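Local atomic coordinates of SusD homolog (Bacteroides thetaiotaomicron VPI-5482, PDB entry 3IHV), a protein that probably binds sugars at the outer membrane of a gut Bacteroides, as a member of the SusD family of glycan-binding proteins. Residues L199-A207 / F394-L403; Y479-L490 / Y502-H513. All blocks are in the same frame, centred on the assembly; numbering follows the deposited sequence.

Contact 1 of 2, residues L199-A207 / F394-L403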
# COMPACT_ATOMS: atom_id res chain seq x y z
N LEU A 199 -7.46 13.08 5.91
CA LEU A 199 -8.86 12.62 5.96
C LEU A 199 -8.98 11.25 5.30
O LEU A 199 -9.70 10.39 5.78
CB LEU A 199 -9.78 13.59 5.23
CG LEU A 199 -10.04 14.97 5.84
CD1 LEU A 199 -10.52 15.98 4.75
CD2 LEU A 199 -11.04 14.82 6.97
N GLY A 200 -8.29 11.07 4.18
CA GLY A 200 -8.33 9.76 3.50
C GLY A 200 -7.80 8.62 4.36
O GLY A 200 -8.43 7.53 4.48
N LEU A 201 -6.65 8.86 4.98
CA LEU A 201 -6.06 7.84 5.82
C LEU A 201 -6.93 7.56 7.05
O LEU A 201 -7.11 6.41 7.42
CB LEU A 201 -4.63 8.21 6.22
CG LEU A 201 -3.92 7.16 7.10
CD1 LEU A 201 -3.82 5.83 6.38
CD2 LEU A 201 -2.53 7.67 7.48
N LEU A 202 -7.48 8.61 7.65
CA LEU A 202 -8.36 8.43 8.81
C LEU A 202 -9.60 7.60 8.43
O LEU A 202 -10.05 6.78 9.22
CB LEU A 202 -8.75 9.77 9.42
CG LEU A 202 -9.59 9.69 10.68
CD1 LEU A 202 -8.94 8.78 11.73
CD2 LEU A 202 -9.91 11.11 11.25
N THR A 203 -10.11 7.79 7.22
CA THR A 203 -11.22 6.97 6.73
C THR A 203 -10.82 5.50 6.73
O THR A 203 -11.57 4.64 7.19
CB THR A 203 -11.61 7.40 5.28
OG1 THR A 203 -11.98 8.77 5.27
CG2 THR A 203 -12.73 6.54 4.68
N LYS A 204 -9.64 5.20 6.19
CA LYS A 204 -9.16 3.81 6.13
C LYS A 204 -8.92 3.21 7.53
O LYS A 204 -9.20 2.06 7.77
CB LYS A 204 -7.95 3.64 5.23
CG LYS A 204 -7.42 2.20 5.12
CD LYS A 204 -6.32 2.06 4.08
CE LYS A 204 -6.91 2.00 2.69
NZ LYS A 204 -5.91 1.63 1.66
N VAL A 205 -8.40 4.03 8.43
CA VAL A 205 -8.20 3.63 9.83
C VAL A 205 -9.51 3.29 10.47
O VAL A 205 -9.64 2.24 11.08
CB VAL A 205 -7.47 4.77 10.60
CG1 VAL A 205 -7.56 4.60 12.14
CG2 VAL A 205 -6.03 4.92 10.08
N TYR A 206 -10.51 4.16 10.33
CA TYR A 206 -11.81 3.85 10.89
C TYR A 206 -12.44 2.61 10.29
O TYR A 206 -13.03 1.81 11.02
CB TYR A 206 -12.80 5.00 10.73
CG TYR A 206 -12.57 6.22 11.62
CD1 TYR A 206 -12.42 6.07 13.00
CD2 TYR A 206 -12.73 7.48 11.12
CE1 TYR A 206 -12.24 7.20 13.83
CE2 TYR A 206 -12.61 8.61 11.94
CZ TYR A 206 -12.40 8.46 13.30
OH TYR A 206 -12.27 9.58 14.10
N ALA A 207 -12.35 2.46 8.96
CA ALA A 207 -12.92 1.26 8.31
C ALA A 207 -12.27 -0.03 8.86
O ALA A 207 -12.95 -1.02 9.08
CB ALA A 207 -12.74 1.36 6.77
N PHE A 394 0.54 4.75 -1.72
CA PHE A 394 -0.04 4.13 -0.54
C PHE A 394 -1.56 4.40 -0.44
O PHE A 394 -2.34 3.55 0.05
CB PHE A 394 0.71 4.61 0.72
CG PHE A 394 0.17 4.04 2.02
CD1 PHE A 394 0.39 2.71 2.35
CD2 PHE A 394 -0.46 4.86 2.93
CE1 PHE A 394 -0.08 2.19 3.55
CE2 PHE A 394 -0.94 4.36 4.14
CZ PHE A 394 -0.74 3.02 4.46
N LEU A 395 -1.98 5.61 -0.84
CA LEU A 395 -3.39 5.99 -0.78
C LEU A 395 -3.76 6.96 -1.91
O LEU A 395 -3.15 8.05 -2.04
CB LEU A 395 -3.73 6.68 0.56
CG LEU A 395 -5.24 6.89 0.81
CD1 LEU A 395 -5.97 5.55 0.87
CD2 LEU A 395 -5.47 7.74 2.08
N ARG A 396 -4.72 6.54 -2.73
CA ARG A 396 -5.26 7.33 -3.83
C ARG A 396 -6.71 7.70 -3.51
O ARG A 396 -7.40 6.98 -2.82
CB ARG A 396 -5.28 6.52 -5.14
CG ARG A 396 -3.91 6.13 -5.61
CD ARG A 396 -3.87 5.68 -7.05
NE ARG A 396 -4.33 4.33 -7.30
CZ ARG A 396 -5.51 3.98 -7.84
NH1 ARG A 396 -6.45 4.89 -8.15
NH2 ARG A 396 -5.74 2.71 -8.10
N TYR A 397 -7.20 8.79 -4.07
CA TYR A 397 -8.60 9.16 -3.82
C TYR A 397 -9.59 8.09 -4.25
O TYR A 397 -10.65 7.97 -3.63
CB TYR A 397 -8.87 10.45 -4.56
CG TYR A 397 -10.19 11.12 -4.34
CD1 TYR A 397 -10.47 11.78 -3.16
CD2 TYR A 397 -11.12 11.18 -5.36
CE1 TYR A 397 -11.66 12.45 -2.98
CE2 TYR A 397 -12.31 11.85 -5.19
CZ TYR A 397 -12.57 12.50 -3.99
OH TYR A 397 -13.74 13.19 -3.84
N ALA A 398 -9.28 7.29 -5.29
CA ALA A 398 -10.23 6.23 -5.68
C ALA A 398 -10.49 5.24 -4.52
O ALA A 398 -11.58 4.73 -4.36
CB ALA A 398 -9.73 5.46 -6.92
N ASP A 399 -9.44 4.93 -3.78
CA ASP A 399 -9.50 4.02 -2.60
C ASP A 399 -10.47 4.65 -1.60
O ASP A 399 -11.40 3.98 -1.06
CB ASP A 399 -8.07 3.90 -2.06
CG ASP A 399 -7.88 2.81 -1.00
OD1 ASP A 399 -8.86 2.32 -0.41
OD2 ASP A 399 -6.69 2.46 -0.76
N VAL A 400 -10.32 5.96 -1.38
CA VAL A 400 -11.20 6.64 -0.44
C VAL A 400 -12.65 6.65 -0.94
O VAL A 400 -13.55 6.41 -0.14
CB VAL A 400 -10.73 8.07 -0.11
CG1 VAL A 400 -11.70 8.71 0.92
CG2 VAL A 400 -9.27 8.08 0.44
N LEU A 401 -12.88 6.86 -2.24
CA LEU A 401 -14.26 6.80 -2.74
C LEU A 401 -14.84 5.40 -2.47
O LEU A 401 -15.97 5.27 -2.03
CB LEU A 401 -14.36 7.09 -4.24
CG LEU A 401 -14.13 8.55 -4.63
CD1 LEU A 401 -14.05 8.75 -6.17
CD2 LEU A 401 -15.19 9.48 -4.03
N LEU A 402 -14.03 4.38 -2.71
CA LEU A 402 -14.55 3.01 -2.49
C LEU A 402 -14.79 2.76 -0.99
O LEU A 402 -15.79 2.11 -0.61
CB LEU A 402 -13.60 1.98 -3.09
CG LEU A 402 -13.50 1.99 -4.62
CD1 LEU A 402 -12.56 0.92 -5.15
CD2 LEU A 402 -14.88 1.82 -5.25
N LEU A 403 -13.92 3.31 -0.13
CA LEU A 403 -14.12 3.19 1.33
C LEU A 403 -15.39 3.88 1.77
O LEU A 403 -16.10 3.40 2.68
CB LEU A 403 -12.93 3.77 2.11
CG LEU A 403 -11.64 2.97 2.02
CD1 LEU A 403 -10.48 3.77 2.62
CD2 LEU A 403 -11.83 1.61 2.78
O HOH W 1 -3.68 3.02 2.37
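Lys204 of helix 195-210 reaches across to Asp399, in the first turn of helix 397-412, and the two form a buried salt bridge of 2.7 Å from NZ of Lys204 to OD2 of Asp399. The ammonium meets OD2 on its syn side, 26° out of the carboxylate plane. The lysine chain leaves its helix with CG anti to the backbone N and bends once, at chi3 (-79°), which turns NZ toward the acid. OD1 of Asp399 pairs with Arg459, so one carboxylate joins two cationic side chains. With an alanine here, both the Lys204 ammonium and Arg459 would probably be left without this anionic mate in a buried setting. A water, lying over the centre of the Phe394 ring, extends the polar network: it accepts from NZ of Lys204 and donates to the carbonyl O of Phe394.

The rest is van der Waals packing, mostly of aliphatic groups. Gly200 suits the close approach, since a CB there would clash with CD2 of Leu395, which lies 3.4 Å from C of Gly200; CG2 of Val400 rests 3.6 Å from CA of the same glycine. Farther along, Leu403 lays CD1 against CB of Lys204 (3.6 Å) and CD2 against the small Ala207, while its CB meets CG2 of Thr203. CD1 of Leu201 touches the edge of the Phe394 ring.

The helix axes approach to 9.7 Å and cross at 42°, a helix-helix packing in the core of the largely helical SusD fold, beside a classic bulge that sets Phe394 and Leu395 opposite Ile261.

Contact 2 of 2, residues Y479-L490 / Y502-H513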
# COMPACT_ATOMS: atom_id res chain seq x y z
N TYR A 479 -9.67 -13.91 5.09
CA TYR A 479 -8.37 -14.19 4.48
C TYR A 479 -8.17 -15.69 4.25
O TYR A 479 -7.99 -16.13 3.11
CB TYR A 479 -7.22 -13.60 5.30
CG TYR A 479 -5.91 -13.88 4.67
CD1 TYR A 479 -5.68 -13.51 3.37
CD2 TYR A 479 -4.90 -14.56 5.36
CE1 TYR A 479 -4.44 -13.79 2.74
CE2 TYR A 479 -3.69 -14.85 4.74
CZ TYR A 479 -3.47 -14.44 3.43
OH TYR A 479 -2.31 -14.74 2.77
N TYR A 480 -8.28 -16.48 5.31
CA TYR A 480 -8.15 -17.93 5.14
C TYR A 480 -9.19 -18.49 4.16
O TYR A 480 -8.84 -19.28 3.30
CB TYR A 480 -8.27 -18.63 6.48
CG TYR A 480 -8.20 -20.14 6.40
CD1 TYR A 480 -6.97 -20.80 6.29
CD2 TYR A 480 -9.34 -20.91 6.46
CE1 TYR A 480 -6.91 -22.20 6.21
CE2 TYR A 480 -9.28 -22.28 6.39
CZ TYR A 480 -8.07 -22.94 6.26
OH TYR A 480 -8.07 -24.31 6.18
N LYS A 481 -10.46 -18.10 4.30
CA LYS A 481 -11.54 -18.55 3.40
C LYS A 481 -11.17 -18.26 1.92
O LYS A 481 -11.41 -19.08 1.04
CB LYS A 481 -12.83 -17.80 3.77
CG LYS A 481 -14.08 -18.10 2.96
CD LYS A 481 -15.24 -17.12 3.35
CE LYS A 481 -16.59 -17.48 2.69
N THR A 482 -10.63 -17.08 1.67
CA THR A 482 -10.29 -16.66 0.29
C THR A 482 -9.11 -17.43 -0.28
O THR A 482 -9.10 -17.81 -1.46
CB THR A 482 -10.08 -15.14 0.24
OG1 THR A 482 -11.27 -14.52 0.72
CG2 THR A 482 -9.76 -14.64 -1.20
N VAL A 483 -8.09 -17.67 0.55
CA VAL A 483 -6.94 -18.46 0.09
C VAL A 483 -7.42 -19.88 -0.26
O VAL A 483 -7.09 -20.43 -1.31
CB VAL A 483 -5.79 -18.48 1.14
CG1 VAL A 483 -4.68 -19.54 0.77
CG2 VAL A 483 -5.22 -17.07 1.33
N GLN A 484 -8.24 -20.45 0.61
CA GLN A 484 -8.80 -21.78 0.37
C GLN A 484 -9.67 -21.82 -0.88
O GLN A 484 -9.56 -22.73 -1.69
CB GLN A 484 -9.62 -22.21 1.60
CG GLN A 484 -8.72 -22.57 2.78
CD GLN A 484 -8.08 -23.93 2.61
OE1 GLN A 484 -8.77 -24.92 2.40
NE2 GLN A 484 -6.76 -23.99 2.68
N ALA A 485 -10.48 -20.80 -1.08
CA ALA A 485 -11.38 -20.78 -2.23
C ALA A 485 -10.58 -20.57 -3.52
O ALA A 485 -10.94 -21.12 -4.58
CB ALA A 485 -12.45 -19.70 -2.07
N THR A 486 -9.54 -19.74 -3.44
CA THR A 486 -8.67 -19.49 -4.58
C THR A 486 -7.98 -20.80 -5.02
O THR A 486 -7.89 -21.09 -6.24
CB THR A 486 -7.66 -18.38 -4.30
OG1 THR A 486 -8.38 -17.18 -3.96
CG2 THR A 486 -6.78 -18.15 -5.55
N ALA A 487 -7.52 -21.58 -4.05
CA ALA A 487 -6.92 -22.88 -4.34
C ALA A 487 -7.88 -23.77 -5.15
O ALA A 487 -7.50 -24.35 -6.17
CB ALA A 487 -6.45 -23.58 -3.05
N LYS A 488 -9.13 -23.86 -4.70
CA LYS A 488 -10.15 -24.65 -5.42
C LYS A 488 -10.38 -24.14 -6.83
O LYS A 488 -10.39 -24.92 -7.79
CB LYS A 488 -11.50 -24.57 -4.72
CG LYS A 488 -11.47 -25.10 -3.35
CD LYS A 488 -12.84 -25.16 -2.70
CE LYS A 488 -12.69 -25.65 -1.23
NZ LYS A 488 -13.92 -25.54 -0.38
N GLU A 489 -10.53 -22.83 -6.96
CA GLU A 489 -10.81 -22.23 -8.25
C GLU A 489 -9.70 -22.42 -9.27
O GLU A 489 -9.98 -22.71 -10.43
CB GLU A 489 -11.19 -20.76 -8.10
CG GLU A 489 -12.50 -20.52 -7.31
CD GLU A 489 -13.77 -20.89 -8.09
OE1 GLU A 489 -13.73 -21.04 -9.32
OE2 GLU A 489 -14.82 -21.05 -7.43
N LEU A 490 -8.45 -22.30 -8.84
CA LEU A 490 -7.34 -22.58 -9.73
C LEU A 490 -7.37 -24.04 -10.12
O LEU A 490 -7.06 -24.37 -11.26
CB LEU A 490 -6.00 -22.23 -9.05
CG LEU A 490 -5.71 -20.75 -8.86
CD1 LEU A 490 -4.56 -20.52 -7.83
CD2 LEU A 490 -5.39 -20.11 -10.22
N TYR A 502 0.08 -22.61 -6.33
CA TYR A 502 -0.61 -21.77 -5.32
C TYR A 502 -0.10 -22.21 -3.96
O TYR A 502 -0.86 -22.65 -3.08
CB TYR A 502 -2.16 -21.85 -5.42
CG TYR A 502 -2.83 -20.69 -4.75
CD1 TYR A 502 -2.57 -19.38 -5.15
CD2 TYR A 502 -3.73 -20.89 -3.73
CE1 TYR A 502 -3.19 -18.33 -4.52
CE2 TYR A 502 -4.32 -19.86 -3.09
CZ TYR A 502 -4.08 -18.58 -3.47
OH TYR A 502 -4.69 -17.53 -2.78
N SER A 503 1.21 -22.05 -3.78
CA SER A 503 1.89 -22.56 -2.59
C SER A 503 1.37 -21.96 -1.29
O SER A 503 1.31 -22.64 -0.27
CB SER A 503 3.40 -22.34 -2.75
OG SER A 503 4.07 -22.86 -1.61
N VAL A 504 0.94 -20.71 -1.33
CA VAL A 504 0.38 -20.05 -0.15
C VAL A 504 -0.73 -20.89 0.50
O VAL A 504 -0.81 -20.92 1.72
CB VAL A 504 -0.08 -18.59 -0.45
CG1 VAL A 504 -1.24 -18.55 -1.50
CG2 VAL A 504 -0.49 -17.86 0.83
N ALA A 505 -1.55 -21.60 -0.28
CA ALA A 505 -2.61 -22.45 0.33
C ALA A 505 -2.08 -23.63 1.16
O ALA A 505 -2.76 -24.11 2.05
CB ALA A 505 -3.59 -23.01 -0.72
N THR A 506 -0.90 -24.14 0.85
CA THR A 506 -0.33 -25.24 1.61
C THR A 506 -0.11 -24.89 3.09
O THR A 506 -0.35 -25.70 3.97
CB THR A 506 1.01 -25.65 0.97
OG1 THR A 506 0.75 -26.03 -0.38
CG2 THR A 506 1.74 -26.80 1.70
N TYR A 507 0.28 -23.65 3.35
CA TYR A 507 0.74 -23.25 4.69
C TYR A 507 -0.14 -22.28 5.47
O TYR A 507 -0.01 -22.18 6.69
CB TYR A 507 2.11 -22.60 4.52
CG TYR A 507 3.11 -23.47 3.78
CD1 TYR A 507 3.74 -24.52 4.44
CD2 TYR A 507 3.42 -23.24 2.45
CE1 TYR A 507 4.62 -25.30 3.80
CE2 TYR A 507 4.36 -24.02 1.80
CZ TYR A 507 4.96 -25.04 2.49
OH TYR A 507 5.87 -25.88 1.90
N THR A 508 -1.01 -21.53 4.77
CA THR A 508 -1.86 -20.52 5.41
C THR A 508 -2.78 -21.18 6.41
O THR A 508 -3.49 -22.15 6.08
CB THR A 508 -2.68 -19.72 4.39
OG1 THR A 508 -1.76 -19.05 3.50
CG2 THR A 508 -3.56 -18.67 5.06
N GLU A 509 -2.74 -20.68 7.63
CA GLU A 509 -3.46 -21.30 8.75
C GLU A 509 -4.46 -20.34 9.33
O GLU A 509 -4.16 -19.20 9.67
CB GLU A 509 -2.45 -21.77 9.79
CG GLU A 509 -3.02 -22.51 11.00
CD GLU A 509 -1.94 -23.06 11.95
OE1 GLU A 509 -0.75 -23.19 11.54
OE2 GLU A 509 -2.30 -23.38 13.11
N GLU A 510 -5.69 -20.82 9.51
CA GLU A 510 -6.74 -19.97 10.02
C GLU A 510 -6.44 -19.65 11.47
O GLU A 510 -6.09 -20.51 12.23
CB GLU A 510 -8.08 -20.69 9.94
CG GLU A 510 -9.24 -19.77 10.23
CD GLU A 510 -10.57 -20.43 9.98
OE1 GLU A 510 -10.67 -21.69 10.04
OE2 GLU A 510 -11.51 -19.68 9.70
N GLY A 511 -6.58 -18.38 11.85
CA GLY A 511 -6.30 -17.99 13.23
C GLY A 511 -4.82 -17.72 13.49
O GLY A 511 -4.46 -17.40 14.63
N LYS A 512 -3.99 -17.82 12.46
CA LYS A 512 -2.58 -17.52 12.59
C LYS A 512 -2.19 -16.38 11.67
O LYS A 512 -1.78 -15.29 12.12
CB LYS A 512 -1.73 -18.78 12.27
CG LYS A 512 -0.22 -18.56 12.35
CD LYS A 512 0.55 -19.81 12.09
CE LYS A 512 2.04 -19.54 12.12
NZ LYS A 512 2.80 -20.80 11.92
N HIS A 513 -2.38 -16.60 10.36
CA HIS A 513 -1.82 -15.72 9.34
C HIS A 513 -2.56 -14.40 9.09
O HIS A 513 -2.17 -13.65 8.23
CB HIS A 513 -1.50 -16.49 8.03
CG HIS A 513 -0.36 -17.46 8.20
ND1 HIS A 513 -0.53 -18.83 8.25
CD2 HIS A 513 0.97 -17.24 8.39
CE1 HIS A 513 0.64 -19.41 8.46
NE2 HIS A 513 1.57 -18.47 8.56
O HOH W 2 -4.52 -22.48 3.38
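Tyr502 lies along helix 479-493 and meets successive turns of it. CG2 of Thr486 sits over one face of its ring, 3.4 Å from CZ of Tyr502, while the carbonyl O of Val483 lies at the ring edge, 3.3 Å from CE2 of Tyr502. CD1 of Leu490 reaches the CG and CD1 end of the ring, and Ala487 is small enough for its CB to touch both CD2 of Tyr502 and CB of Ala505. Chi1 of Val483 (169°) swings CG1 to the side opposite the backbone N, 3.6 Å from CA of Ala505. At the other end Tyr480 holds a CH-pi contact, CB of Glu510 standing 3.7 Å from the ring centroid; the opposite face carries CG of Gln484, and the O of Thr508 lies in plane at the edge. CE2 of Tyr479 meets CG2 of Thr508 at 3.8 Å.

Helix 479-493 is thus covered by the chain that returns a dozen residues later, mostly loop with a short helical turn at 504-507: local packing in the SusD fold.

Further out, OH of Tyr502 bonds to Thr49 O and OH of Tyr479 to Gly48 O, tying both rings to one neighbouring segment. A water links NE2 of Gln484 to the carbonyls of Ala505 and Thr508. OG1 of Thr508 returns to Val504 O from above the carbonyl plane, and ND1 of His513 accepts N-H of Glu509 in the ring plane, across the turn that carries Glu510.

Contact 1 lies nearer the middle of the chain, its centre about 11 Å from the chain centre, and every residue that touches is buried; contact 2 has its centre about 21 Å out and is only partly buried. They share no helix or strand and do not meet, their nearest atoms being about 14 Å apart. Contact 1 brings together segments 187 residues apart, contact 2 segments only 12 apart. Their chemistry differs with their place: aliphatic packing round a buried ion pair in the first, chiefly tyrosine rings against aliphatic and backbone groups, with some small aliphatic packing, in the second, where the charged Glu510 lies at the exposed margin. Each contact also includes a bridging water.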